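Local coordinates for DinB-like domain-containing protein (Enterococcus faecalis, PDB 3CEX) that is of unknown function but carries the DinB-like four-helix-bundle fold, whose relatives often hold a metal ion, at residues M48-R53 with V156-Q161; L57-L62 with K119-Q124; P67-Q72 with E76-D81; A33-A38 with R167-K172. One frame throughout, in Å; residues are numbered along the deposited sequence.

Contact 1: residues M48-R53 with V156-Q161; sequences MWHTAR and VMHSGQ
Two histidines meet where helix 44-62 runs beside helix 144-170, and His-50 turns the edge of its imidazole toward the face of His-158 in an offset edge-to-face pair. The ring planes stand at 72° with centroids 4.7 Å apart. It is the CD2-NE2 side of His-50 that touches, NE2 lying 3.4 Å from His-158 CE1, and a first torsion of 163°, with CG anti to the backbone N, carries that ring across to the other helix. On the opposite face of the His-158 ring sits the selenium of Met-157, present as selenomethionine, 3.7 Å above the plane and over its centre, which leaves His-158 layered between its own neighbour and His-50. These are two core helices of the DinB bundle; in many relatives histidines from the corresponding helices bind a metal ion, but whether this pair does so is not established, and a glycerol is hydrogen-bonded to His-158 NE2 here. Van der Waals contact continues beside the rings, with Thr-51 OG1 lying 3.4 Å from His-158 CB while hydrogen-bonded to Leu-47 O, one turn back. Among the polar groups, His-158 ND1 makes a weak hydrogen bond to Asp-154 O, a turn earlier in its own helix.

Contact 2: residues L57-L62 with K119-Q124; sequences LQISAL and KSYLDQ
Tyr-121 carries nearly all of this helix-to-helix contact for residues 119-124, laying its side chain against Ile-59 and Leu-62. Along the segment, Lys-119 comes first and faces away from 57-62, its NZ paired in a salt bridge with Asp-15 of helix 8-25. Tyr-121 follows two residues on. With CG anti to the backbone N (chi1 -174°), its ring is thrown toward helix 44-62, where Ile-59 CG2 packs 3.6 Å from Tyr-121 CB at the root of the side chain. Farther out, Leu-62 CB approaches Tyr-121 CZ at 3.8 Å and Leu-62 CD1 comes to 4.0 Å from Tyr-121 CE2, the two side chains meeting at about a right angle. At the phenolic end, a water in the plane of the ring lies 2.6 Å from Tyr-121 OH and donates to Leu-62 O at 2.8 Å, linking the hydroxyl to the last turn of helix 44-62. The same hydroxyl is hydrogen-bonded to Arg-144 NH1, at the start of helix 144-170. Leu-122, next in line, gives its carbonyl O to Thr-7 OG1. The contact joins the parallel second and third helices of the up-down-down-up bundle characteristic of the DinB family.

Contact 3: residues P67-Q72 with E76-D81; sequences PLWLSQ and EKFALD
This is a buried apolar and aromatic contact within the long connection between helices 44-62 and 104-124, where the short helices 68-71 and 74-78 follow each other. Its centre is Trp-69, whose six-membered ring meets the Phe-78 ring obliquely, with planes at 47° and centroids 5.2 Å apart. The far corner of the indole does the touching: Trp-69 CZ3 is 3.5 Å from Phe-78 CD1, and Trp-69 CH2 is 3.7 Å from Phe-78 CB, so the indole leans on both the ring and the root of the phenylalanine. The first torsion of Trp-69 (-177°, CG anti to the backbone N) extends the indole from its short helix to make this reach. Leu-80 adds a looser touch, its CD1 4.1 Å from Trp-69 CH2. It follows Ala-79, where a positive phi of 46° takes the chain out of helix 74-78. The polar edge of the indole is satisfied too, since Trp-69 NE1 donates to Asp-84 OD1. Helix 44-62 supplies Trp-49 against both aromatic rings and Arg-53 in a cation-pi contact with Trp-69, while Asp-56 accepts bonds from the backbone N of Leu-68 and of Trp-69. From helix 104-124, Tyr-110 meets the Trp-69 ring and Leu-106 packs on Phe-78.

Contact 4: residues A33-A38 with R167-K172; sequences ANTMPA and RLVIGK. With ACY (acetic acid), chain C.
Arg-167 NH2 donates to OXT of a bound acetate at 2.8 Å, in a nearly straight bond of 167°. The acetate oxygen lies at the edge of the guanidinium, in its plane, and the extended arginine chain from CG to NE carries the group well away from the helix to meet it. Arg-166 NH1 binds the same anion, which probably came from the crystallisation liquor. The other terminal nitrogen, Arg-167 NH1, is hydrogen-bonded to Leu-40 O of the second subunit and to a glycerol, so this guanidinium joins the two copies of the protein. The neighbouring residues of the helix turn toward 33-38 instead, and there the contact is apolar. Val-169 wedges its two methyls against the loop: CG2 lies 3.8 Å from Pro-37 CG and 3.8 Å from Thr-35 O, while CG1 lies 4.1 Å from Thr-35 CB. A first torsion of 173° sets CG1 anti to the backbone N and CG2 beside the backbone N, which brings CG1 to the threonine side chain and fits CG2 between Thr-35 O and the proline ring. Leu-168 CB reaches Pro-37 CG at 4.1 Å, its side chain meeting the pyrrolidine at about a right angle. The hydroxyl of Thr-35 is hydrogen-bonded to Ala-31 O in helix 30-33, just before the loop. The arrangement is a surface packing of the loop joining helices 30-33 and 44-62 against the last turn of the final bundle helix, beside the subunit interface.

In the fold
Contacts 2, 1 and 4 follow one another along the bundle, and contact 3 flanks it. Contacts 1 and 2, about 17 Å apart between centres, share helix 44-62, which pairs first with helix 144-170 and then with helix 104-124. Contact 4 uses the C-terminal end of helix 144-170, its centre about 15 Å from that of contact 1 and about 32 Å from that of contact 2, which lies across the chain's centre from it. Along the sequence they nest: contact 3 within contact 2, that within contact 1, and all within contact 4. Contact 3 touches contact 1 through Trp-49 and Arg-53, and contact 2 through Pro-67, so the long connection packs on helix 44-62. Contacts 1 and 4 both touch the second subunit.

Contact 1: residues M48-R53 with V156-Q161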
loop_
_atom_site.group_PDB
_atom_site.type_symbol
_atom_site.label_atom_id
_atom_site.label_comp_id
_atom_site.label_asym_id
_atom_site.label_seq_id
_atom_site.Cartn_x
_atom_site.Cartn_y
_atom_site.Cartn_z
HETATM N N MSE A 48 -0.300 -13.141 0.273
HETATM C CA MSE A 48 0.214 -13.232 1.655
HETATM C C MSE A 48 1.523 -13.987 1.733
HETATM O O MSE A 48 2.412 -13.571 2.415
HETATM C CB MSE A 48 -0.791 -13.930 2.563
HETATM C CG MSE A 48 -1.764 -13.035 3.098
HETATM SE SE MSE A 48 -2.918 -13.783 4.473
HETATM C CE MSE A 48 -1.972 -13.568 6.127
ATOM N N TRP A 49 1.636 -15.105 1.030
ATOM C CA TRP A 49 2.905 -15.832 0.965
ATOM C C TRP A 49 3.995 -14.943 0.364
ATOM O O TRP A 49 5.111 -14.839 0.896
ATOM C CB TRP A 49 2.735 -17.079 0.101
ATOM C CG TRP A 49 4.029 -17.676 -0.297
ATOM C CD1 TRP A 49 4.810 -18.501 0.464
ATOM C CD2 TRP A 49 4.730 -17.498 -1.543
ATOM N NE1 TRP A 49 5.918 -18.839 -0.229
ATOM C CE2 TRP A 49 5.898 -18.243 -1.460
ATOM C CE3 TRP A 49 4.467 -16.773 -2.719
ATOM C CZ2 TRP A 49 6.818 -18.320 -2.516
ATOM C CZ3 TRP A 49 5.350 -16.832 -3.738
ATOM C CH2 TRP A 49 6.531 -17.595 -3.640
ATOM N N HIS A 50 3.659 -14.260 -0.738
ATOM C CA HIS A 50 4.641 -13.414 -1.403
ATOM C C HIS A 50 5.110 -12.261 -0.531
ATOM O O HIS A 50 6.281 -11.965 -0.515
ATOM C CB HIS A 50 4.134 -12.834 -2.717
ATOM C CG HIS A 50 4.948 -11.671 -3.202
ATOM N ND1 HIS A 50 6.114 -11.830 -3.909
ATOM C CD2 HIS A 50 4.783 -10.334 -3.039
ATOM C CE1 HIS A 50 6.626 -10.641 -4.185
ATOM N NE2 HIS A 50 5.847 -9.715 -3.659
ATOM N N THR A 51 4.184 -11.616 0.177
ATOM C CA THR A 51 4.528 -10.528 1.087
ATOM C C THR A 51 5.439 -11.038 2.203
ATOM O O THR A 51 6.449 -10.414 2.485
ATOM C CB THR A 51 3.266 -9.850 1.628
ATOM O OG1 THR A 51 2.557 -9.299 0.497
ATOM C CG2 THR A 51 3.594 -8.711 2.671
ATOM N N ALA A 52 5.086 -12.155 2.838
ATOM C CA ALA A 52 5.931 -12.741 3.881
ATOM C C ALA A 52 7.289 -13.117 3.285
ATOM O O ALA A 52 8.328 -12.858 3.897
ATOM C CB ALA A 52 5.263 -13.945 4.505
ATOM N N ARG A 53 7.281 -13.698 2.098
ATOM C CA ARG A 53 8.507 -14.150 1.450
ATOM C C ARG A 53 9.439 -12.985 1.084
ATOM O O ARG A 53 10.664 -13.076 1.260
ATOM C CB ARG A 53 8.138 -15.016 0.230
ATOM C CG ARG A 53 9.233 -15.770 -0.444
ATOM C CD ARG A 53 9.611 -17.046 0.257
ATOM N NE ARG A 53 10.301 -17.894 -0.718
ATOM C CZ ARG A 53 11.621 -17.993 -0.881
ATOM N NH1 ARG A 53 12.468 -17.331 -0.101
ATOM N NH2 ARG A 53 12.104 -18.788 -1.827
ATOM N N VAL A 156 2.476 -3.084 1.835
ATOM C CA VAL A 156 1.233 -2.318 1.952
ATOM C C VAL A 156 0.438 -2.422 0.659
ATOM O O VAL A 156 -0.767 -2.666 0.661
ATOM C CB VAL A 156 1.473 -0.867 2.387
ATOM C CG1 VAL A 156 0.168 -0.053 2.437
ATOM C CG2 VAL A 156 2.151 -0.831 3.771
HETATM N N MSE A 157 1.109 -2.227 -0.463
HETATM C CA MSE A 157 0.418 -2.265 -1.735
HETATM C C MSE A 157 -0.229 -3.653 -2.021
HETATM O O MSE A 157 -1.342 -3.739 -2.545
HETATM C CB MSE A 157 1.433 -1.862 -2.811
HETATM C CG MSE A 157 1.001 -2.125 -4.124
HETATM SE SE MSE A 157 1.525 -3.879 -4.888
HETATM C CE MSE A 157 1.839 -2.961 -6.544
ATOM N N HIS A 158 0.477 -4.731 -1.702
ATOM C CA HIS A 158 -0.114 -6.076 -1.808
ATOM C C HIS A 158 -1.312 -6.326 -0.905
ATOM O O HIS A 158 -2.215 -7.058 -1.292
ATOM C CB HIS A 158 0.951 -7.198 -1.657
ATOM C CG HIS A 158 1.804 -7.337 -2.876
ATOM N ND1 HIS A 158 3.137 -6.996 -2.886
ATOM C CD2 HIS A 158 1.480 -7.629 -4.161
ATOM C CE1 HIS A 158 3.621 -7.162 -4.113
ATOM N NE2 HIS A 158 2.634 -7.535 -4.909
ATOM N N SER A 159 -1.336 -5.689 0.256
ATOM C CA SER A 159 -2.485 -5.814 1.183
ATOM C C SER A 159 -3.741 -5.188 0.553
ATOM O O SER A 159 -4.835 -5.744 0.648
ATOM C CB SER A 159 -2.132 -5.244 2.574
ATOM O OG SER A 159 -2.112 -3.825 2.604
ATOM N N GLY A 160 -3.569 -4.082 -0.189
ATOM C CA GLY A 160 -4.648 -3.499 -0.960
ATOM C C GLY A 160 -5.131 -4.416 -2.049
ATOM O O GLY A 160 -6.342 -4.565 -2.250
ATOM N N GLN A 161 -4.192 -5.035 -2.765
ATOM C CA GLN A 161 -4.595 -5.986 -3.826
ATOM C C GLN A 161 -5.371 -7.159 -3.248
ATOM O O GLN A 161 -6.301 -7.664 -3.862
ATOM C CB GLN A 161 -3.343 -6.450 -4.618
ATOM C CG GLN A 161 -2.758 -5.357 -5.487
ATOM C CD GLN A 161 -1.439 -5.725 -6.172
ATOM O OE1 GLN A 161 -0.839 -6.754 -5.853
ATOM N NE2 GLN A 161 -1.009 -4.897 -7.143
#

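Contact 2: residues L57-L62 with K119-Q124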
loop_
_atom_site.group_PDB
_atom_site.type_symbol
_atom_site.label_atom_id
_atom_site.label_comp_id
_atom_site.label_asym_id
_atom_site.label_seq_id
_atom_site.Cartn_x
_atom_site.Cartn_y
_atom_site.Cartn_z
ATOM N N LEU A 57 13.092 -12.525 2.640
ATOM C CA LEU A 57 14.279 -12.495 1.769
ATOM C C LEU A 57 15.044 -11.166 1.797
ATOM O O LEU A 57 16.269 -11.148 1.870
ATOM C CB LEU A 57 13.902 -12.822 0.330
ATOM C CG LEU A 57 13.651 -14.308 0.061
ATOM C CD1 LEU A 57 13.212 -14.470 -1.398
ATOM C CD2 LEU A 57 14.873 -15.159 0.375
ATOM N N GLN A 58 14.333 -10.055 1.733
ATOM C CA GLN A 58 15.027 -8.765 1.663
ATOM C C GLN A 58 15.694 -8.360 2.976
ATOM O O GLN A 58 16.829 -7.852 2.968
ATOM C CB GLN A 58 14.086 -7.654 1.238
ATOM C CG GLN A 58 13.534 -7.787 -0.187
ATOM C CD GLN A 58 14.554 -7.607 -1.286
ATOM O OE1 GLN A 58 15.779 -7.608 -1.063
ATOM N NE2 GLN A 58 14.050 -7.482 -2.501
ATOM N N ILE A 59 14.974 -8.542 4.083
ATOM C CA ILE A 59 15.507 -8.214 5.392
ATOM C C ILE A 59 16.587 -9.203 5.754
ATOM O O ILE A 59 17.598 -8.808 6.302
ATOM C CB ILE A 59 14.423 -8.188 6.523
ATOM C CG1 ILE A 59 13.395 -7.091 6.270
ATOM C CG2 ILE A 59 15.098 -8.009 7.908
ATOM C CD1 ILE A 59 13.930 -5.683 6.424
ATOM N N SER A 60 16.412 -10.475 5.429
ATOM C CA SER A 60 17.469 -11.459 5.742
ATOM C C SER A 60 18.759 -11.163 4.960
ATOM O O SER A 60 19.839 -11.306 5.507
ATOM C CB SER A 60 16.999 -12.892 5.501
ATOM O OG SER A 60 15.966 -13.219 6.416
ATOM N N ALA A 61 18.629 -10.746 3.701
ATOM C CA ALA A 61 19.765 -10.295 2.879
ATOM C C ALA A 61 20.483 -9.041 3.449
ATOM O O ALA A 61 21.697 -9.001 3.495
ATOM C CB ALA A 61 19.311 -10.052 1.432
ATOM N N LEU A 62 19.743 -8.031 3.898
ATOM C CA LEU A 62 20.345 -6.888 4.612
ATOM C C LEU A 62 21.023 -7.290 5.928
ATOM O O LEU A 62 21.953 -6.632 6.383
ATOM C CB LEU A 62 19.291 -5.830 4.937
ATOM C CG LEU A 62 18.681 -5.094 3.750
ATOM C CD1 LEU A 62 17.569 -4.211 4.247
ATOM C CD2 LEU A 62 19.740 -4.279 2.966
ATOM N N LYS A 119 10.425 -5.823 11.777
ATOM C CA LYS A 119 10.344 -4.823 12.849
ATOM C C LYS A 119 11.573 -4.833 13.744
ATOM O O LYS A 119 11.989 -3.782 14.236
ATOM C CB LYS A 119 9.091 -5.041 13.687
ATOM C CG LYS A 119 7.804 -4.722 12.938
ATOM C CD LYS A 119 6.559 -5.200 13.725
ATOM C CE LYS A 119 5.935 -4.107 14.478
ATOM N NZ LYS A 119 4.773 -4.581 15.322
ATOM N N SER A 120 12.127 -6.022 13.979
ATOM C CA SER A 120 13.370 -6.178 14.697
ATOM C C SER A 120 14.509 -5.486 13.966
ATOM O O SER A 120 15.270 -4.774 14.581
ATOM C CB SER A 120 13.720 -7.654 14.874
ATOM O OG SER A 120 14.985 -7.792 15.512
ATOM N N TYR A 121 14.591 -5.670 12.656
ATOM C CA TYR A 121 15.646 -5.028 11.884
ATOM C C TYR A 121 15.487 -3.507 11.966
ATOM O O TYR A 121 16.463 -2.789 12.235
ATOM C CB TYR A 121 15.662 -5.508 10.419
ATOM C CG TYR A 121 16.849 -4.970 9.636
ATOM C CD1 TYR A 121 18.082 -5.604 9.682
ATOM C CD2 TYR A 121 16.742 -3.828 8.871
ATOM C CE1 TYR A 121 19.180 -5.098 8.983
ATOM C CE2 TYR A 121 17.840 -3.316 8.170
ATOM C CZ TYR A 121 19.040 -3.957 8.237
ATOM O OH TYR A 121 20.104 -3.430 7.568
ATOM N N LEU A 122 14.257 -3.032 11.771
ATOM C CA LEU A 122 13.967 -1.604 11.773
ATOM C C LEU A 122 14.326 -0.972 13.115
ATOM O O LEU A 122 14.782 0.168 13.176
ATOM C CB LEU A 122 12.483 -1.315 11.453
ATOM C CG LEU A 122 12.123 -1.446 9.964
ATOM C CD1 LEU A 122 10.639 -1.217 9.749
ATOM C CD2 LEU A 122 12.912 -0.479 9.152
ATOM N N ASP A 123 14.073 -1.708 14.182
ATOM C CA ASP A 123 14.354 -1.219 15.525
ATOM C C ASP A 123 15.842 -1.173 15.850
ATOM O O ASP A 123 16.248 -0.476 16.787
ATOM C CB ASP A 123 13.631 -2.091 16.539
ATOM C CG ASP A 123 12.137 -1.843 16.557
ATOM O OD1 ASP A 123 11.727 -0.697 16.199
ATOM O OD2 ASP A 123 11.365 -2.794 16.913
ATOM N N GLN A 124 16.649 -1.930 15.110
ATOM C CA GLN A 124 18.079 -2.032 15.410
ATOM C C GLN A 124 18.979 -1.326 14.394
ATOM O O GLN A 124 20.130 -1.036 14.696
ATOM C CB GLN A 124 18.486 -3.497 15.586
ATOM C CG GLN A 124 17.785 -4.160 16.775
ATOM C CD GLN A 124 18.107 -5.641 16.906
ATOM O OE1 GLN A 124 17.213 -6.492 16.813
ATOM N NE2 GLN A 124 19.378 -5.960 17.127
HETATM O O HOH W 1 22.364 -4.547 8.154
#

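Contact 3: residues P67-Q72 with E76-D81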
loop_
_atom_site.group_PDB
_atom_site.type_symbol
_atom_site.label_atom_id
_atom_site.label_comp_id
_atom_site.label_asym_id
_atom_site.label_seq_id
_atom_site.Cartn_x
_atom_site.Cartn_y
_atom_site.Cartn_z
ATOM N N PRO A 67 17.383 -16.764 5.049
ATOM C CA PRO A 67 15.973 -16.437 5.247
ATOM C C PRO A 67 15.229 -17.463 6.103
ATOM O O PRO A 67 15.607 -18.627 6.129
ATOM C CB PRO A 67 15.418 -16.420 3.817
ATOM C CG PRO A 67 16.316 -17.268 3.052
ATOM C CD PRO A 67 17.678 -17.071 3.639
ATOM N N LEU A 68 14.195 -17.022 6.809
ATOM C CA LEU A 68 13.401 -17.897 7.676
ATOM C C LEU A 68 12.730 -19.016 6.896
ATOM O O LEU A 68 12.525 -20.112 7.437
ATOM C CB LEU A 68 12.320 -17.104 8.420
ATOM C CG LEU A 68 12.760 -15.878 9.205
ATOM C CD1 LEU A 68 11.516 -15.156 9.684
ATOM C CD2 LEU A 68 13.697 -16.214 10.358
ATOM N N TRP A 69 12.389 -18.732 5.632
ATOM C CA TRP A 69 11.817 -19.717 4.709
ATOM C C TRP A 69 12.550 -21.056 4.825
ATOM O O TRP A 69 11.916 -22.121 4.867
ATOM C CB TRP A 69 11.919 -19.195 3.270
ATOM C CG TRP A 69 11.309 -20.064 2.206
ATOM C CD1 TRP A 69 11.968 -20.702 1.199
ATOM C CD2 TRP A 69 9.921 -20.382 2.033
ATOM N NE1 TRP A 69 11.082 -21.375 0.398
ATOM C CE2 TRP A 69 9.822 -21.225 0.895
ATOM C CE3 TRP A 69 8.761 -20.063 2.734
ATOM C CZ2 TRP A 69 8.603 -21.722 0.428
ATOM C CZ3 TRP A 69 7.544 -20.541 2.266
ATOM C CH2 TRP A 69 7.472 -21.374 1.137
ATOM N N LEU A 70 13.881 -20.957 4.854
ATOM C CA LEU A 70 14.798 -22.065 5.058
ATOM C C LEU A 70 15.154 -22.293 6.536
ATOM O O LEU A 70 14.985 -23.387 7.064
ATOM C CB LEU A 70 16.092 -21.809 4.281
ATOM C CG LEU A 70 15.983 -21.761 2.755
ATOM C CD1 LEU A 70 17.396 -21.555 2.168
ATOM C CD2 LEU A 70 15.329 -23.030 2.176
ATOM N N SER A 71 15.652 -21.257 7.198
ATOM C CA SER A 71 16.165 -21.393 8.565
ATOM C C SER A 71 15.126 -21.852 9.608
ATOM O O SER A 71 15.472 -22.529 10.564
ATOM C CB SER A 71 16.820 -20.087 9.026
ATOM O OG SER A 71 15.859 -19.185 9.559
ATOM N N GLN A 72 13.866 -21.484 9.427
ATOM C CA GLN A 72 12.767 -21.971 10.292
ATOM C C GLN A 72 11.934 -23.061 9.595
ATOM O O GLN A 72 10.923 -23.506 10.116
ATOM C CB GLN A 72 11.864 -20.822 10.718
ATOM C CG GLN A 72 12.458 -19.908 11.768
ATOM C CD GLN A 72 11.566 -18.736 12.115
ATOM O OE1 GLN A 72 10.485 -18.569 11.570
ATOM N NE2 GLN A 72 12.041 -17.893 13.015
ATOM N N GLU A 76 9.153 -26.490 4.148
ATOM C CA GLU A 76 8.582 -27.839 4.395
ATOM C C GLU A 76 7.112 -27.825 4.825
ATOM O O GLU A 76 6.374 -28.738 4.515
ATOM C CB GLU A 76 9.389 -28.582 5.457
ATOM C CG GLU A 76 10.809 -28.952 5.018
ATOM C CD GLU A 76 11.853 -27.927 5.425
ATOM O OE1 GLU A 76 11.502 -26.745 5.617
ATOM O OE2 GLU A 76 13.037 -28.298 5.546
ATOM N N LYS A 77 6.682 -26.780 5.522
ATOM C CA LYS A 77 5.274 -26.637 5.931
ATOM C C LYS A 77 4.375 -26.309 4.763
ATOM O O LYS A 77 3.241 -26.781 4.689
ATOM C CB LYS A 77 5.121 -25.520 6.957
ATOM C CG LYS A 77 5.975 -25.661 8.211
ATOM C CD LYS A 77 5.761 -26.959 8.892
ATOM C CE LYS A 77 4.370 -27.118 9.434
ATOM N NZ LYS A 77 4.386 -28.338 10.307
ATOM N N PHE A 78 4.888 -25.463 3.863
ATOM C CA PHE A 78 4.162 -25.040 2.690
ATOM C C PHE A 78 4.134 -26.171 1.656
ATOM O O PHE A 78 3.118 -26.373 0.990
ATOM C CB PHE A 78 4.779 -23.757 2.112
ATOM C CG PHE A 78 4.259 -22.499 2.742
ATOM C CD1 PHE A 78 4.820 -21.994 3.897
ATOM C CD2 PHE A 78 3.206 -21.814 2.164
ATOM C CE1 PHE A 78 4.337 -20.816 4.456
ATOM C CE2 PHE A 78 2.716 -20.663 2.733
ATOM C CZ PHE A 78 3.284 -20.158 3.870
ATOM N N ALA A 79 5.252 -26.881 1.522
ATOM C CA ALA A 79 5.431 -27.963 0.527
ATOM C C ALA A 79 4.949 -27.583 -0.876
ATOM O O ALA A 79 4.201 -28.326 -1.523
ATOM C CB ALA A 79 4.790 -29.283 1.005
ATOM N N LEU A 80 5.405 -26.431 -1.343
ATOM C CA LEU A 80 5.007 -25.917 -2.657
ATOM C C LEU A 80 5.569 -26.786 -3.785
ATOM O O LEU A 80 6.683 -27.279 -3.684
ATOM C CB LEU A 80 5.469 -24.467 -2.827
ATOM C CG LEU A 80 4.901 -23.384 -1.895
ATOM C CD1 LEU A 80 5.385 -22.009 -2.341
ATOM C CD2 LEU A 80 3.399 -23.454 -1.866
ATOM N N ASP A 81 4.792 -26.974 -4.850
ATOM C CA ASP A 81 5.315 -27.634 -6.055
ATOM C C ASP A 81 6.100 -26.626 -6.902
ATOM O O ASP A 81 5.882 -26.484 -8.095
ATOM C CB ASP A 81 4.185 -28.296 -6.851
ATOM C CG ASP A 81 4.687 -29.369 -7.849
ATOM O OD1 ASP A 81 5.881 -29.863 -7.791
ATOM O OD2 ASP A 81 3.829 -29.736 -8.699
#

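Contact 4: residues A33-A38 with R167-K172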
loop_
_atom_site.group_PDB
_atom_site.type_symbol
_atom_site.label_atom_id
_atom_site.label_comp_id
_atom_site.label_asym_id
_atom_site.label_seq_id
_atom_site.Cartn_x
_atom_site.Cartn_y
_atom_site.Cartn_z
ATOM N N ALA A 33 -9.260 -18.673 -0.399
ATOM C CA ALA A 33 -7.952 -18.014 -0.300
ATOM C C ALA A 33 -7.002 -18.497 -1.385
ATOM O O ALA A 33 -6.176 -17.727 -1.871
ATOM C CB ALA A 33 -7.326 -18.277 1.073
ATOM N N ASN A 34 -7.086 -19.785 -1.716
ATOM C CA ASN A 34 -6.257 -20.388 -2.772
ATOM C C ASN A 34 -6.702 -20.057 -4.204
ATOM O O ASN A 34 -6.056 -20.469 -5.158
ATOM C CB ASN A 34 -6.282 -21.921 -2.621
ATOM C CG ASN A 34 -5.470 -22.411 -1.448
ATOM O OD1 ASN A 34 -4.550 -21.741 -1.001
ATOM N ND2 ASN A 34 -5.779 -23.604 -0.976
ATOM N N THR A 35 -7.828 -19.369 -4.360
ATOM C CA THR A 35 -8.425 -19.178 -5.663
ATOM C C THR A 35 -7.854 -17.966 -6.365
ATOM O O THR A 35 -7.923 -16.832 -5.840
ATOM C CB THR A 35 -9.937 -19.035 -5.560
ATOM O OG1 THR A 35 -10.465 -20.262 -5.046
ATOM C CG2 THR A 35 -10.576 -18.738 -6.951
HETATM N N MSE A 36 -7.316 -18.183 -7.568
HETATM C CA MSE A 36 -6.853 -17.028 -8.346
HETATM C C MSE A 36 -7.889 -16.700 -9.404
HETATM O O MSE A 36 -8.203 -17.546 -10.247
HETATM C CB MSE A 36 -5.389 -17.175 -8.815
HETATM C CG MSE A 36 -5.074 -17.944 -10.007
HETATM SE SE MSE A 36 -3.127 -17.705 -10.358
HETATM C CE MSE A 36 -3.099 -16.042 -11.361
ATOM N N PRO A 37 -8.534 -15.520 -9.286
ATOM C CA PRO A 37 -9.665 -15.222 -10.165
ATOM C C PRO A 37 -9.357 -14.937 -11.654
ATOM O O PRO A 37 -10.284 -14.919 -12.462
ATOM C CB PRO A 37 -10.359 -14.017 -9.482
ATOM C CG PRO A 37 -9.396 -13.436 -8.566
ATOM C CD PRO A 37 -8.306 -14.451 -8.298
ATOM N N ALA A 38 -8.091 -14.762 -12.021
ATOM C CA ALA A 38 -7.723 -14.437 -13.408
ATOM C C ALA A 38 -6.221 -14.595 -13.558
ATOM O O ALA A 38 -5.495 -14.562 -12.567
ATOM C CB ALA A 38 -8.147 -12.994 -13.774
ATOM N N ARG A 167 -12.801 -9.513 -2.941
ATOM C CA ARG A 167 -14.043 -9.041 -3.543
ATOM C C ARG A 167 -14.420 -9.805 -4.802
ATOM O O ARG A 167 -15.581 -10.158 -4.986
ATOM C CB ARG A 167 -14.012 -7.524 -3.795
ATOM C CG ARG A 167 -13.975 -6.710 -2.493
ATOM C CD ARG A 167 -13.719 -5.243 -2.732
ATOM N NE ARG A 167 -13.707 -4.465 -1.493
ATOM C CZ ARG A 167 -13.643 -3.129 -1.436
ATOM N NH1 ARG A 167 -13.635 -2.395 -2.545
ATOM N NH2 ARG A 167 -13.614 -2.511 -0.262
ATOM N N LEU A 168 -13.432 -10.093 -5.643
ATOM C CA LEU A 168 -13.679 -10.852 -6.866
ATOM C C LEU A 168 -14.025 -12.295 -6.585
ATOM O O LEU A 168 -14.824 -12.896 -7.305
ATOM C CB LEU A 168 -12.434 -10.804 -7.768
ATOM C CG LEU A 168 -12.041 -9.435 -8.294
ATOM C CD1 LEU A 168 -10.680 -9.460 -8.928
ATOM C CD2 LEU A 168 -13.115 -8.968 -9.286
ATOM N N VAL A 169 -13.463 -12.855 -5.520
ATOM C CA VAL A 169 -13.624 -14.279 -5.257
ATOM C C VAL A 169 -14.900 -14.574 -4.473
ATOM O O VAL A 169 -15.623 -15.531 -4.788
ATOM C CB VAL A 169 -12.381 -14.872 -4.521
ATOM C CG1 VAL A 169 -12.646 -16.317 -4.094
ATOM C CG2 VAL A 169 -11.129 -14.774 -5.419
ATOM N N ILE A 170 -15.183 -13.766 -3.463
ATOM C CA ILE A 170 -16.355 -14.005 -2.612
ATOM C C ILE A 170 -17.463 -12.952 -2.713
ATOM O O ILE A 170 -18.433 -13.035 -1.984
ATOM C CB ILE A 170 -15.938 -14.214 -1.109
ATOM C CG1 ILE A 170 -15.605 -12.905 -0.403
ATOM C CG2 ILE A 170 -14.730 -15.145 -1.003
ATOM C CD1 ILE A 170 -15.360 -13.084 1.111
ATOM N N GLY A 171 -17.306 -11.957 -3.582
ATOM C CA GLY A 171 -18.343 -10.951 -3.822
ATOM C C GLY A 171 -18.592 -9.960 -2.697
ATOM O O GLY A 171 -19.624 -9.292 -2.657
ATOM N N LYS A 172 -17.668 -9.856 -1.765
ATOM C CA LYS A 172 -17.841 -8.911 -0.676
ATOM C C LYS A 172 -16.502 -8.560 -0.072
ATOM O O LYS A 172 -15.474 -9.220 -0.279
ATOM C CB LYS A 172 -18.797 -9.470 0.408
ATOM C CG LYS A 172 -18.264 -10.694 1.151
ATOM C CD LYS A 172 -19.307 -11.332 2.068
ATOM C CE LYS A 172 -18.633 -12.195 3.152
ATOM N NZ LYS A 172 -17.775 -11.404 4.117
ATOM O OXT LYS A 172 -16.450 -7.558 0.620
HETATM C C ACY C . -12.433 -3.526 2.937
HETATM O O ACY C . -11.690 -4.333 3.576
HETATM O OXT ACY C . -13.309 -3.898 2.108
HETATM C CH3 ACY C . -12.284 -2.030 3.168
#